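PDB 3TC3: UV damage endonuclease from Sulfolobus acidocaldarius, which probably cuts DNA at ultraviolet-induced and other lesions as a manganese-binding TIM-barrel endonuclease, opening the way to excision repair. Local coordinates for residues A[195-198]-A[199-203]; A[206-209]-A[210-214]; A[220-223]-A[224-227]; A[238-241]-A[242-245]; A[268-271]-A[272-276]. All blocks are in the same frame, centred on the assembly; numbering follows the deposited sequence.

Contact 1 of 5, residues A[195-198]-A[199-203]. With MN (manganese (II) ion), chain C.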
loop_
_atom_site.group_PDB
_atom_site.type_symbol
_atom_site.label_atom_id
_atom_site.label_comp_id
_atom_site.label_asym_id
_atom_site.label_seq_id
_atom_site.Cartn_x
_atom_site.Cartn_y
_atom_site.Cartn_z
ATOM N N GLU A 195 -3.220 1.674 8.591
ATOM C CA GLU A 195 -4.096 0.531 8.438
ATOM C C GLU A 195 -4.122 -0.238 9.772
ATOM O O GLU A 195 -3.158 -0.305 10.569
ATOM C CB GLU A 195 -3.391 -0.374 7.416
ATOM C CG GLU A 195 -4.055 -1.726 7.096
ATOM C CD GLU A 195 -3.125 -2.676 6.333
ATOM O OE1 GLU A 195 -2.161 -2.241 5.708
ATOM O OE2 GLU A 195 -3.392 -3.888 6.330
ATOM N N ASN A 196 -5.277 -0.835 10.034
ATOM C CA ASN A 196 -5.412 -1.651 11.190
ATOM C C ASN A 196 -4.627 -2.957 11.011
ATOM O O ASN A 196 -4.561 -3.482 9.881
ATOM C CB ASN A 196 -6.910 -1.897 11.495
ATOM C CG ASN A 196 -7.664 -2.585 10.342
ATOM O OD1 ASN A 196 -7.674 -2.034 9.247
ATOM N ND2 ASN A 196 -8.213 -3.795 10.574
ATOM N N ASP A 197 -4.106 -3.455 12.113
ATOM C CA ASP A 197 -3.448 -4.797 12.064
ATOM C C ASP A 197 -4.192 -5.869 12.820
ATOM O O ASP A 197 -5.173 -5.557 13.514
ATOM C CB ASP A 197 -1.963 -4.620 12.424
ATOM C CG ASP A 197 -1.766 -4.337 13.907
ATOM O OD1 ASP A 197 -1.792 -5.321 14.710
ATOM O OD2 ASP A 197 -1.562 -3.180 14.341
ATOM N N ASP A 198 -3.658 -7.131 12.803
ATOM C CA ASP A 198 -4.432 -8.189 13.408
ATOM C C ASP A 198 -3.947 -8.570 14.784
ATOM O O ASP A 198 -4.467 -9.495 15.413
ATOM C CB ASP A 198 -4.461 -9.403 12.453
ATOM C CG ASP A 198 -3.082 -9.957 12.130
ATOM O OD1 ASP A 198 -2.045 -9.354 12.373
ATOM O OD2 ASP A 198 -3.042 -11.067 11.545
ATOM N N LYS A 199 -2.967 -7.815 15.293
ATOM C CA LYS A 199 -2.391 -8.136 16.585
ATOM C C LYS A 199 -2.586 -7.085 17.695
ATOM O O LYS A 199 -2.840 -7.474 18.847
ATOM C CB LYS A 199 -0.894 -8.421 16.472
ATOM C CG LYS A 199 -0.491 -9.492 15.509
ATOM C CD LYS A 199 -0.844 -10.937 15.988
ATOM C CE LYS A 199 -0.198 -12.060 15.095
ATOM N NZ LYS A 199 -0.062 -11.645 13.644
ATOM N N VAL A 200 -2.487 -5.805 17.385
ATOM C CA VAL A 200 -2.501 -4.788 18.393
ATOM C C VAL A 200 -3.397 -3.597 18.106
ATOM O O VAL A 200 -4.248 -3.296 18.915
ATOM C CB VAL A 200 -1.082 -4.231 18.627
ATOM C CG1 VAL A 200 -1.128 -3.132 19.769
ATOM C CG2 VAL A 200 -0.184 -5.411 19.160
ATOM N N PHE A 201 -3.227 -3.002 16.920
ATOM C CA PHE A 201 -3.921 -1.758 16.633
ATOM C C PHE A 201 -5.152 -1.965 15.746
ATOM O O PHE A 201 -5.064 -2.198 14.537
ATOM C CB PHE A 201 -2.981 -0.679 16.007
ATOM C CG PHE A 201 -1.928 -0.282 16.962
ATOM C CD1 PHE A 201 -2.271 0.475 18.126
ATOM C CD2 PHE A 201 -0.595 -0.789 16.824
ATOM C CE1 PHE A 201 -1.272 0.781 19.084
ATOM C CE2 PHE A 201 0.387 -0.507 17.800
ATOM C CZ PHE A 201 0.089 0.295 18.875
ATOM N N SER A 202 -6.311 -1.828 16.358
ATOM C CA SER A 202 -7.575 -2.094 15.717
ATOM C C SER A 202 -8.056 -0.898 14.894
ATOM O O SER A 202 -7.413 0.170 14.956
ATOM C CB SER A 202 -8.629 -2.363 16.833
ATOM O OG SER A 202 -8.809 -1.143 17.608
ATOM N N VAL A 203 -9.141 -1.044 14.188
ATOM C CA VAL A 203 -9.815 0.097 13.553
ATOM C C VAL A 203 -10.073 1.228 14.568
ATOM O O VAL A 203 -9.803 2.414 14.287
ATOM C CB VAL A 203 -11.059 -0.342 12.847
ATOM C CG1 VAL A 203 -11.825 0.875 12.276
ATOM C CG2 VAL A 203 -10.627 -1.243 11.656
HETATM MN MN MN C . -3.703 -5.213 4.581
HETATM O O HOH W 1 -1.475 -4.479 4.126
#

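Contact 2 of 5, residues A[206-209]-A[210-214]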
loop_
_atom_site.group_PDB
_atom_site.type_symbol
_atom_site.label_atom_id
_atom_site.label_comp_id
_atom_site.label_asym_id
_atom_site.label_seq_id
_atom_site.Cartn_x
_atom_site.Cartn_y
_atom_site.Cartn_z
ATOM N N CYS A 206 -6.919 3.131 15.189
ATOM C CA CYS A 206 -6.571 3.982 14.023
ATOM C C CYS A 206 -7.480 5.195 13.915
ATOM O O CYS A 206 -6.994 6.307 13.608
ATOM C CB CYS A 206 -6.622 3.176 12.703
ATOM S SG CYS A 206 -5.356 1.871 12.650
ATOM N N LEU A 207 -8.738 5.025 14.279
ATOM C CA LEU A 207 -9.686 6.166 14.213
ATOM C C LEU A 207 -9.262 7.203 15.293
ATOM O O LEU A 207 -9.400 8.420 15.072
ATOM C CB LEU A 207 -11.088 5.662 14.489
ATOM C CG LEU A 207 -11.682 4.861 13.326
ATOM C CD1 LEU A 207 -13.081 4.299 13.705
ATOM C CD2 LEU A 207 -11.795 5.721 12.080
ATOM N N TRP A 208 -8.714 6.724 16.430
ATOM C CA TRP A 208 -8.295 7.670 17.506
ATOM C C TRP A 208 -7.165 8.513 16.981
ATOM O O TRP A 208 -7.091 9.733 17.235
ATOM C CB TRP A 208 -7.920 6.826 18.709
ATOM C CG TRP A 208 -7.712 7.635 19.966
ATOM C CD1 TRP A 208 -8.672 7.965 20.927
ATOM C CD2 TRP A 208 -6.476 8.271 20.412
ATOM N NE1 TRP A 208 -8.106 8.701 21.933
ATOM C CE2 TRP A 208 -6.802 8.895 21.710
ATOM C CE3 TRP A 208 -5.138 8.321 19.933
ATOM C CZ2 TRP A 208 -5.835 9.632 22.430
ATOM C CZ3 TRP A 208 -4.168 9.031 20.720
ATOM C CH2 TRP A 208 -4.535 9.626 21.923
ATOM N N ILE A 209 -6.207 7.878 16.281
ATOM C CA ILE A 209 -5.119 8.604 15.653
ATOM C C ILE A 209 -5.662 9.578 14.606
ATOM O O ILE A 209 -5.254 10.755 14.620
ATOM C CB ILE A 209 -4.058 7.652 15.043
ATOM C CG1 ILE A 209 -3.326 6.877 16.143
ATOM C CG2 ILE A 209 -3.116 8.492 14.107
ATOM C CD1 ILE A 209 -2.362 5.832 15.568
ATOM N N SER A 210 -6.531 9.112 13.709
ATOM C CA SER A 210 -7.022 9.962 12.633
ATOM C C SER A 210 -7.692 11.197 13.162
ATOM O O SER A 210 -7.515 12.286 12.588
ATOM C CB SER A 210 -8.011 9.157 11.767
ATOM O OG SER A 210 -8.405 9.889 10.617
ATOM N N GLU A 211 -8.484 11.076 14.249
ATOM C CA GLU A 211 -9.232 12.207 14.763
ATOM C C GLU A 211 -8.291 13.364 15.151
ATOM O O GLU A 211 -8.685 14.523 15.033
ATOM C CB GLU A 211 -10.061 11.762 15.989
ATOM C CG GLU A 211 -10.832 12.852 16.562
ATOM C CD GLU A 211 -12.189 12.938 15.890
ATOM O OE1 GLU A 211 -12.482 12.056 15.031
ATOM O OE2 GLU A 211 -12.950 13.872 16.223
ATOM N N ARG A 212 -7.081 13.026 15.576
ATOM C CA ARG A 212 -6.079 14.020 16.085
ATOM C C ARG A 212 -5.070 14.400 15.021
ATOM O O ARG A 212 -4.195 15.269 15.322
ATOM C CB ARG A 212 -5.422 13.385 17.329
ATOM C CG ARG A 212 -6.416 13.361 18.470
ATOM C CD ARG A 212 -5.994 12.204 19.459
ATOM N NE ARG A 212 -6.950 12.186 20.521
ATOM C CZ ARG A 212 -8.177 11.697 20.484
ATOM N NH1 ARG A 212 -8.620 11.052 19.366
ATOM N NH2 ARG A 212 -9.013 11.819 21.533
ATOM N N THR A 213 -5.177 13.861 13.797
ATOM C CA THR A 213 -4.095 14.081 12.810
ATOM C C THR A 213 -4.621 14.361 11.413
ATOM O O THR A 213 -3.800 14.833 10.581
ATOM C CB THR A 213 -3.164 12.868 12.642
ATOM O OG1 THR A 213 -3.969 11.714 12.373
ATOM C CG2 THR A 213 -2.383 12.665 13.939
ATOM N N GLY A 214 -5.831 13.898 11.103
ATOM C CA GLY A 214 -6.322 13.962 9.725
ATOM C C GLY A 214 -5.791 12.829 8.848
ATOM O O GLY A 214 -6.067 12.825 7.601
HETATM O O HOH W 2 -11.703 9.294 13.298
#

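Contact 3 of 5, residues A[220-223]-A[224-227]. With MN (manganese (II) ion), chain C.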
loop_
_atom_site.group_PDB
_atom_site.type_symbol
_atom_site.label_atom_id
_atom_site.label_comp_id
_atom_site.label_asym_id
_atom_site.label_seq_id
_atom_site.Cartn_x
_atom_site.Cartn_y
_atom_site.Cartn_z
ATOM N N ASP A 220 -8.614 -2.955 6.577
ATOM C CA ASP A 220 -8.210 -4.287 6.149
ATOM C C ASP A 220 -9.206 -5.242 6.736
ATOM O O ASP A 220 -9.324 -5.334 7.935
ATOM C CB ASP A 220 -6.841 -4.569 6.633
ATOM C CG ASP A 220 -6.396 -5.892 6.131
ATOM O OD1 ASP A 220 -6.959 -6.933 6.429
ATOM O OD2 ASP A 220 -5.385 -5.852 5.331
ATOM N N ASN A 221 -9.957 -5.894 5.837
ATOM C CA ASN A 221 -11.099 -6.697 6.324
ATOM C C ASN A 221 -10.627 -7.953 7.113
ATOM O O ASN A 221 -11.254 -8.265 8.108
ATOM C CB ASN A 221 -12.014 -7.084 5.206
ATOM C CG ASN A 221 -11.412 -8.030 4.235
ATOM O OD1 ASN A 221 -10.234 -7.905 3.823
ATOM N ND2 ASN A 221 -12.238 -9.014 3.818
ATOM N N LEU A 222 -9.599 -8.652 6.648
ATOM C CA LEU A 222 -9.177 -9.878 7.363
ATOM C C LEU A 222 -8.645 -9.447 8.729
ATOM O O LEU A 222 -8.989 -10.040 9.733
ATOM C CB LEU A 222 -8.083 -10.566 6.543
ATOM C CG LEU A 222 -7.463 -11.808 7.217
ATOM C CD1 LEU A 222 -8.516 -12.849 7.485
ATOM C CD2 LEU A 222 -6.358 -12.384 6.303
ATOM N N HIS A 223 -7.876 -8.336 8.789
ATOM C CA HIS A 223 -7.369 -7.941 10.091
ATOM C C HIS A 223 -8.463 -7.571 11.062
ATOM O O HIS A 223 -8.398 -7.878 12.271
ATOM C CB HIS A 223 -6.405 -6.771 9.950
ATOM C CG HIS A 223 -5.155 -7.062 9.142
ATOM N ND1 HIS A 223 -4.317 -6.049 8.753
ATOM C CD2 HIS A 223 -4.669 -8.229 8.576
ATOM C CE1 HIS A 223 -3.293 -6.539 8.003
ATOM N NE2 HIS A 223 -3.489 -7.866 7.855
ATOM N N HIS A 224 -9.447 -6.863 10.547
ATOM C CA HIS A 224 -10.589 -6.497 11.402
ATOM C C HIS A 224 -11.351 -7.714 11.859
ATOM O O HIS A 224 -11.783 -7.735 13.015
ATOM C CB HIS A 224 -11.482 -5.570 10.559
ATOM C CG HIS A 224 -12.756 -5.131 11.313
ATOM N ND1 HIS A 224 -12.720 -4.198 12.314
ATOM C CD2 HIS A 224 -14.093 -5.518 11.180
ATOM C CE1 HIS A 224 -13.994 -4.038 12.824
ATOM N NE2 HIS A 224 -14.825 -4.824 12.107
ATOM N N SER A 225 -11.498 -8.726 11.001
ATOM C CA SER A 225 -12.250 -9.911 11.377
ATOM C C SER A 225 -11.546 -10.559 12.579
ATOM O O SER A 225 -12.207 -11.187 13.471
ATOM C CB SER A 225 -12.344 -10.873 10.216
ATOM O OG SER A 225 -11.143 -11.603 9.951
ATOM N N ILE A 226 -10.211 -10.428 12.637
ATOM C CA ILE A 226 -9.400 -11.075 13.701
ATOM C C ILE A 226 -9.347 -10.225 14.996
ATOM O O ILE A 226 -9.423 -10.730 16.110
ATOM C CB ILE A 226 -7.989 -11.373 13.197
ATOM C CG1 ILE A 226 -8.102 -12.420 12.049
ATOM C CG2 ILE A 226 -7.014 -11.889 14.324
ATOM C CD1 ILE A 226 -6.718 -12.663 11.388
ATOM N N LEU A 227 -9.240 -8.914 14.833
ATOM C CA LEU A 227 -9.016 -8.011 15.970
ATOM C C LEU A 227 -9.977 -6.822 15.824
ATOM O O LEU A 227 -9.759 -5.956 14.941
ATOM C CB LEU A 227 -7.556 -7.503 15.967
ATOM C CG LEU A 227 -7.273 -6.556 17.131
ATOM C CD1 LEU A 227 -7.273 -7.368 18.488
ATOM C CD2 LEU A 227 -5.950 -5.851 16.908
HETATM MN MN MN C . -3.703 -5.213 4.581
HETATM O O HOH W 1 -1.475 -4.479 4.126
#

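Contact 4 of 5, residues A[238-241]-A[242-245]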
loop_
_atom_site.group_PDB
_atom_site.type_symbol
_atom_site.label_atom_id
_atom_site.label_comp_id
_atom_site.label_asym_id
_atom_site.label_seq_id
_atom_site.Cartn_x
_atom_site.Cartn_y
_atom_site.Cartn_z
ATOM N N SER A 238 -18.110 2.666 7.364
ATOM C CA SER A 238 -18.689 3.959 7.371
ATOM C C SER A 238 -17.799 4.889 8.196
ATOM O O SER A 238 -17.639 6.048 7.866
ATOM C CB SER A 238 -20.044 3.885 8.024
ATOM O OG SER A 238 -20.484 5.185 8.280
ATOM N N LEU A 239 -17.304 4.369 9.321
ATOM C CA LEU A 239 -16.408 5.142 10.201
ATOM C C LEU A 239 -15.117 5.540 9.438
ATOM O O LEU A 239 -14.720 6.730 9.445
ATOM C CB LEU A 239 -16.067 4.335 11.444
ATOM C CG LEU A 239 -17.197 4.276 12.511
ATOM C CD1 LEU A 239 -16.789 3.212 13.489
ATOM C CD2 LEU A 239 -17.327 5.562 13.280
ATOM N N VAL A 240 -14.496 4.563 8.800
ATOM C CA VAL A 240 -13.269 4.848 8.105
ATOM C C VAL A 240 -13.459 5.765 6.896
ATOM O O VAL A 240 -12.604 6.656 6.607
ATOM C CB VAL A 240 -12.620 3.470 7.737
ATOM C CG1 VAL A 240 -11.849 3.623 6.489
ATOM C CG2 VAL A 240 -11.957 2.830 8.915
ATOM N N ARG A 241 -14.640 5.664 6.194
ATOM C CA ARG A 241 -14.915 6.621 5.071
ATOM C C ARG A 241 -14.773 8.117 5.400
ATOM O O ARG A 241 -14.296 8.910 4.583
ATOM C CB ARG A 241 -16.324 6.347 4.440
ATOM C CG ARG A 241 -16.690 7.155 3.231
ATOM C CD ARG A 241 -18.181 6.833 2.821
ATOM N NE ARG A 241 -18.306 5.414 2.446
ATOM C CZ ARG A 241 -17.867 4.855 1.306
ATOM N NH1 ARG A 241 -17.190 5.563 0.388
ATOM N NH2 ARG A 241 -18.059 3.553 1.148
ATOM N N ARG A 242 -15.209 8.504 6.589
ATOM C CA ARG A 242 -15.174 9.894 7.029
ATOM C C ARG A 242 -13.715 10.404 7.240
ATOM O O ARG A 242 -13.498 11.601 7.382
ATOM C CB ARG A 242 -16.039 10.012 8.278
ATOM C CG ARG A 242 -17.408 9.486 7.949
ATOM C CD ARG A 242 -18.475 9.949 8.948
ATOM N NE ARG A 242 -18.019 10.007 10.346
ATOM C CZ ARG A 242 -18.450 9.199 11.325
ATOM N NH1 ARG A 242 -19.369 8.257 11.085
ATOM N NH2 ARG A 242 -17.947 9.330 12.554
ATOM N N THR A 243 -12.722 9.497 7.247
ATOM C CA THR A 243 -11.335 9.914 7.392
ATOM C C THR A 243 -10.672 10.227 6.081
ATOM O O THR A 243 -9.556 10.702 6.093
ATOM C CB THR A 243 -10.466 8.920 8.150
ATOM O OG1 THR A 243 -10.277 7.750 7.333
ATOM C CG2 THR A 243 -11.169 8.468 9.477
ATOM N N TRP A 244 -11.404 10.029 4.972
ATOM C CA TRP A 244 -10.842 10.323 3.630
ATOM C C TRP A 244 -11.475 11.554 3.065
ATOM O O TRP A 244 -12.684 11.708 3.138
ATOM C CB TRP A 244 -11.071 9.143 2.670
ATOM C CG TRP A 244 -10.305 7.950 3.072
ATOM C CD1 TRP A 244 -10.649 7.054 4.059
ATOM C CD2 TRP A 244 -9.149 7.393 2.404
ATOM N NE1 TRP A 244 -9.700 6.006 4.113
ATOM C CE2 TRP A 244 -8.794 6.166 3.145
ATOM C CE3 TRP A 244 -8.339 7.797 1.364
ATOM C CZ2 TRP A 244 -7.658 5.403 2.849
ATOM C CZ3 TRP A 244 -7.228 6.986 1.047
ATOM C CH2 TRP A 244 -6.901 5.833 1.789
ATOM N N LYS A 245 -10.692 12.314 2.338
ATOM C CA LYS A 245 -11.324 13.443 1.632
ATOM C C LYS A 245 -11.826 12.955 0.264
ATOM O O LYS A 245 -12.826 13.439 -0.260
ATOM C CB LYS A 245 -10.353 14.633 1.546
ATOM C CG LYS A 245 -10.555 15.536 2.778
ATOM C CD LYS A 245 -9.519 16.630 2.906
ATOM C CE LYS A 245 -9.543 17.189 4.334
ATOM N NZ LYS A 245 -8.715 16.262 5.179
#

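Contact 5 of 5, residues A[268-271]-A[272-276]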
loop_
_atom_site.group_PDB
_atom_site.type_symbol
_atom_site.label_atom_id
_atom_site.label_comp_id
_atom_site.label_asym_id
_atom_site.label_seq_id
_atom_site.Cartn_x
_atom_site.Cartn_y
_atom_site.Cartn_z
ATOM N N ILE A 268 -8.505 -15.392 -4.119
ATOM C CA ILE A 268 -9.786 -15.001 -3.527
ATOM C C ILE A 268 -10.824 -16.086 -3.814
ATOM O O ILE A 268 -10.784 -16.797 -4.806
ATOM C CB ILE A 268 -10.371 -13.644 -4.024
ATOM C CG1 ILE A 268 -10.570 -13.655 -5.549
ATOM C CG2 ILE A 268 -9.419 -12.486 -3.624
ATOM C CD1 ILE A 268 -11.354 -12.300 -5.923
ATOM N N ASN A 269 -11.774 -16.202 -2.881
ATOM C CA ASN A 269 -12.920 -17.050 -3.116
ATOM C C ASN A 269 -14.080 -16.190 -3.652
ATOM O O ASN A 269 -14.451 -15.166 -3.059
ATOM C CB ASN A 269 -13.315 -17.694 -1.769
ATOM C CG ASN A 269 -14.586 -18.521 -1.902
ATOM O OD1 ASN A 269 -15.695 -17.994 -1.976
ATOM N ND2 ASN A 269 -14.412 -19.823 -1.992
ATOM N N GLU A 270 -14.583 -16.583 -4.807
ATOM C CA GLU A 270 -15.550 -15.705 -5.473
ATOM C C GLU A 270 -16.782 -15.481 -4.624
ATOM O O GLU A 270 -17.334 -14.359 -4.643
ATOM C CB GLU A 270 -15.974 -16.275 -6.837
ATOM C CG GLU A 270 -17.303 -15.681 -7.364
ATOM C CD GLU A 270 -17.672 -16.113 -8.774
ATOM O OE1 GLU A 270 -17.016 -17.027 -9.324
ATOM O OE2 GLU A 270 -18.566 -15.493 -9.357
ATOM N N GLU A 271 -17.266 -16.503 -3.918
ATOM C CA GLU A 271 -18.476 -16.261 -3.130
ATOM C C GLU A 271 -18.187 -15.334 -1.926
ATOM O O GLU A 271 -19.040 -14.527 -1.544
ATOM C CB GLU A 271 -19.082 -17.621 -2.675
ATOM C CG GLU A 271 -18.957 -18.805 -3.747
ATOM C CD GLU A 271 -19.609 -18.451 -5.031
ATOM O OE1 GLU A 271 -20.666 -17.789 -4.909
ATOM O OE2 GLU A 271 -19.090 -18.785 -6.149
ATOM N N ASN A 272 -17.017 -15.480 -1.287
ATOM C CA ASN A 272 -16.623 -14.572 -0.192
ATOM C C ASN A 272 -16.525 -13.146 -0.731
ATOM O O ASN A 272 -16.955 -12.198 -0.082
ATOM C CB ASN A 272 -15.310 -15.012 0.476
ATOM C CG ASN A 272 -15.479 -16.249 1.311
ATOM O OD1 ASN A 272 -16.563 -16.537 1.796
ATOM N ND2 ASN A 272 -14.424 -16.978 1.486
ATOM N N PHE A 273 -15.912 -13.006 -1.906
ATOM C CA PHE A 273 -15.747 -11.666 -2.466
ATOM C C PHE A 273 -17.078 -11.044 -2.811
ATOM O O PHE A 273 -17.293 -9.850 -2.526
ATOM C CB PHE A 273 -14.768 -11.732 -3.694
ATOM C CG PHE A 273 -14.477 -10.383 -4.268
ATOM C CD1 PHE A 273 -13.680 -9.481 -3.570
ATOM C CD2 PHE A 273 -15.063 -10.000 -5.481
ATOM C CE1 PHE A 273 -13.447 -8.174 -4.126
ATOM C CE2 PHE A 273 -14.814 -8.742 -6.035
ATOM C CZ PHE A 273 -13.995 -7.824 -5.361
ATOM N N ARG A 274 -17.935 -11.865 -3.427
ATOM C CA ARG A 274 -19.308 -11.365 -3.715
ATOM C C ARG A 274 -20.012 -10.929 -2.424
ATOM O O ARG A 274 -20.696 -9.882 -2.403
ATOM C CB ARG A 274 -20.116 -12.450 -4.430
ATOM C CG ARG A 274 -19.714 -12.601 -5.868
ATOM C CD ARG A 274 -20.402 -13.849 -6.464
ATOM N NE ARG A 274 -20.137 -13.953 -7.875
ATOM C CZ ARG A 274 -20.841 -13.339 -8.806
ATOM N NH1 ARG A 274 -21.848 -12.528 -8.474
ATOM N NH2 ARG A 274 -20.461 -13.511 -10.074
ATOM N N ARG A 275 -19.888 -11.664 -1.336
ATOM C CA ARG A 275 -20.570 -11.271 -0.103
ATOM C C ARG A 275 -20.022 -9.957 0.424
ATOM O O ARG A 275 -20.779 -9.069 0.912
ATOM C CB ARG A 275 -20.418 -12.330 0.955
ATOM C CG ARG A 275 -21.662 -13.232 1.125
ATOM C CD ARG A 275 -21.496 -14.139 2.354
ATOM N NE ARG A 275 -20.973 -15.406 1.872
ATOM C CZ ARG A 275 -19.737 -15.832 2.055
ATOM N NH1 ARG A 275 -18.875 -15.078 2.753
ATOM N NH2 ARG A 275 -19.357 -17.009 1.527
ATOM N N PHE A 276 -18.710 -9.754 0.278
ATOM C CA PHE A 276 -18.120 -8.512 0.671
ATOM C C PHE A 276 -18.602 -7.325 -0.175
ATOM O O PHE A 276 -18.932 -6.250 0.359
ATOM C CB PHE A 276 -16.573 -8.677 0.530
ATOM C CG PHE A 276 -15.833 -7.494 1.022
ATOM C CD1 PHE A 276 -15.600 -7.361 2.412
ATOM C CD2 PHE A 276 -15.353 -6.548 0.154
ATOM C CE1 PHE A 276 -14.906 -6.320 2.927
ATOM C CE2 PHE A 276 -14.612 -5.389 0.706
ATOM C CZ PHE A 276 -14.485 -5.271 2.092
HETATM O O HOH W 3 -17.358 -19.312 0.362
#

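Contact 1 of 5, residues A[195-198]-A[199-203]
Asp-197 folds its carboxylate back over the loop that follows it and collects three backbone N-H groups. Asp-197 OD1 takes Lys-199 N on its anti side, an Asx turn, and Val-200 N on its syn side, both at 2.8 Å. Asp-197 OD2 receives Phe-201 N from above the carboxylate plane, a longer bond of 3.1 Å. The group can turn inward because CG sits between the backbone N and the carbonyl carbon (chi1 73°). A return bond from Asp-197 N to Phe-201 O closes the loop at 2.9 Å. Outside this ring, Lys-199 NZ pairs with Asp-198 OD1 in a salt bridge at 3.3 Å, its hydrogen bond weak. On the buried side, Val-203 CG2 packs on the amide carbon CG of Asn-196 at 3.5 Å, while Asn-196 OD1 accepts from the backbone of Asp-220. Glu-195, just before the loop, binds manganese through OE2 at 2.2 Å. One carboxylate thus organises the loop that follows a metal ligand, and the three N-H groups probably stabilise its negative charge.

Contact 2 of 5, residues A[206-209]-A[210-214]
Arg-212 lays its guanidinium flat on the indole of Trp-208, one helical turn back, with the two planes 9° apart. Its CZ stands 3.5 Å from the centroid of the five-membered ring, a cation-pi contact, while CD sits over the six-membered ring in a CH-pi contact. The side chain, extended from CG to NE, runs back across the indole and brings NH1 to Trp-208 O at 2.9 Å, in the carbonyl plane and on a lone pair. This bond and the stack together fix the rotation of the guanidinium.

Near the helix end, Thr-213 OG1 donates to Ile-209 O at 2.8 Å, and Arg-212 N reaches the same oxygen from the opposite face of the carbonyl plane. Ile-209 and Ser-210 face inward, Ile-209 packing on strand 192-195 and Ser-210 on strand 217-220; Ser-210 OG bonds to Ile-215 O. The exposed side is looser: a water donates to Leu-207 O at 3.0 Å and only weakly to Glu-211 OE1. Gly-214 then leaves the helix with positive phi. Within this beta-alpha-beta unit, the last turn is held by side chains that take up main-chain carbonyls, and the electron-rich indole face probably stabilises the arginine's positive charge.

Contact 3 of 5, residues A[220-223]-A[224-227]
Backbone bonds join the two halves of the short helix 221-226: His-224 N to Asp-220 O, Ser-225 N to Asn-221 O and Leu-227 N to His-223 O. Leu-222 O is gripped twice. Ile-226 N gives it the helical bond, and Ser-225 OG donates to Leu-222 O at 2.7 Å. A chi1 of 76° directs that hydroxyl back to the carbonyl.

The carboxylate of Asp-220 divides its work. Asp-220 OD1 caps the helix as N-cap acceptor, taking His-223 N on its anti side at 2.9 Å in a nearly straight bond of 170°, and Asp-220 OD2 binds manganese at 1.9 Å. In the TIM barrel this residue stands at the carboxy-terminal end of strand 217-220, the end of the barrel at which TIM-barrel active sites lie; Glu-195, Asp-251 and Glu-288 complete the protein part of the site. The metal also carries a water, with manganese to water oxygen at 2.4 Å.

Ring contacts come next. One face of the His-223 imidazole lies against Asp-220 OD1, offset toward the rim, and its ND1 bonds to Asn-196 O. The His-224 ring meets that of Phe-219 with the planes at about 55°, while its NE2 reaches Glu-231 O.

Apolar packing is lighter: the two CD1 methyls of Leu-222 and Ile-226 approach to 4.3 Å.

Contact 4 of 5, residues A[238-241]-A[242-245]
Val-240 O is held by two donors of Thr-243. The hydroxyl OG1 of Thr-243 meets Val-240 O at 2.7 Å in the carbonyl plane, on a lone pair, whereas Thr-243 N comes to Val-240 O from above that plane at 2.9 Å. With chi1 at 70° the hydroxyl is aimed back at the helix end; it also accepts from Val-217 N.

The next bond, Trp-244 N to Arg-241 O at 3.1 Å, closes a type I beta turn from Arg-241 to Trp-244. Trp-244 then runs beside Val-240, the two side chains pointing the same way, with Val-240 CG1 4.0 Å from Trp-244 NE1. The indole turns its edge to the Val-240 carbonyl, Trp-244 CD1 lying 3.2 Å from Val-240 O, and NE1 donates to Val-217 O.

Arg-242 doubles back along the outside of the helix. Arg-242 CG packs on Ser-238 O at 3.4 Å, and the guanidinium meets Leu-239 CD2 obliquely, 3.9 Å from Arg-242 NH2. Arg-241 heads off instead to the carbonyls of Asp-281 and Glu-282.

Turn, threonine and tryptophan together bring the chain from helix 233-241 toward strand 249-252 while bonding it to strand 217-220, an alpha-to-beta connection of the TIM barrel.

Contact 5 of 5, residues A[268-271]-A[272-276]
With CG swung opposite the backbone N (chi1 161°) and the rest of the chain extended, Glu-270 runs alongside Arg-274, itself extended from CG to NE. Both belong to the first turns of helix 270-279, the helix of a beta-alpha-beta unit in the barrel. Arg-274 grips Glu-270 OE2 side-on, NE at 2.7 Å through the anti lone pair and NH2 at 2.8 Å nearly along the C-O axis. The carboxylate and guanidinium planes are nearly coplanar, 25° apart. NH2 also pairs with Glu-305 on helix 293-305, where Val-302 touches both side chains.

Asn-269 is the N-cap: its OD1 accepts Asn-272 N in the carbonyl plane, on a lone pair, at 2.9 Å. The amide planes of Asn-269 and Asn-272 are turned 40° from each other, with Asn-272 ND2 bonded to Glu-254 and packed 3.5 Å from Asn-269 CB.

Beneath the cap, Ile-268 lays CD1 over one face of the Phe-273 ring, 4.0 Å from CG, while Tyr-252 meets that ring edge-to-face. On the outer side Arg-275 bends at chi3 until one face of its guanidinium covers Glu-271 O. NH1 and NH2 of Arg-275 both bond to Asn-272 OD1, NH2 at 2.8 Å, reaching it from opposite faces of the amide plane.

How the contacts relate
The five contacts follow one another along the second half of an eight-stranded parallel TIM barrel, from the loop after strand 192-195 to helix 270-279. Contacts 1 and 3 lie closest, centres about 8 Å apart, and share the manganese ion and its water; Asn-196 and His-223 join them directly. Contact 2, on helix 203-213, touches contact 1 through Cys-206 and packs against contact 4 through Leu-207 and Ser-210, with centres about 11 Å apart. Contacts 5 and 2 have centres about 30 Å apart, but contact 5 meets contact 3 where Phe-276 packs on Asn-221. The metal site thus lies at the strand ends, while contacts 2, 4 and 5 lie on or at the ends of the surrounding helices.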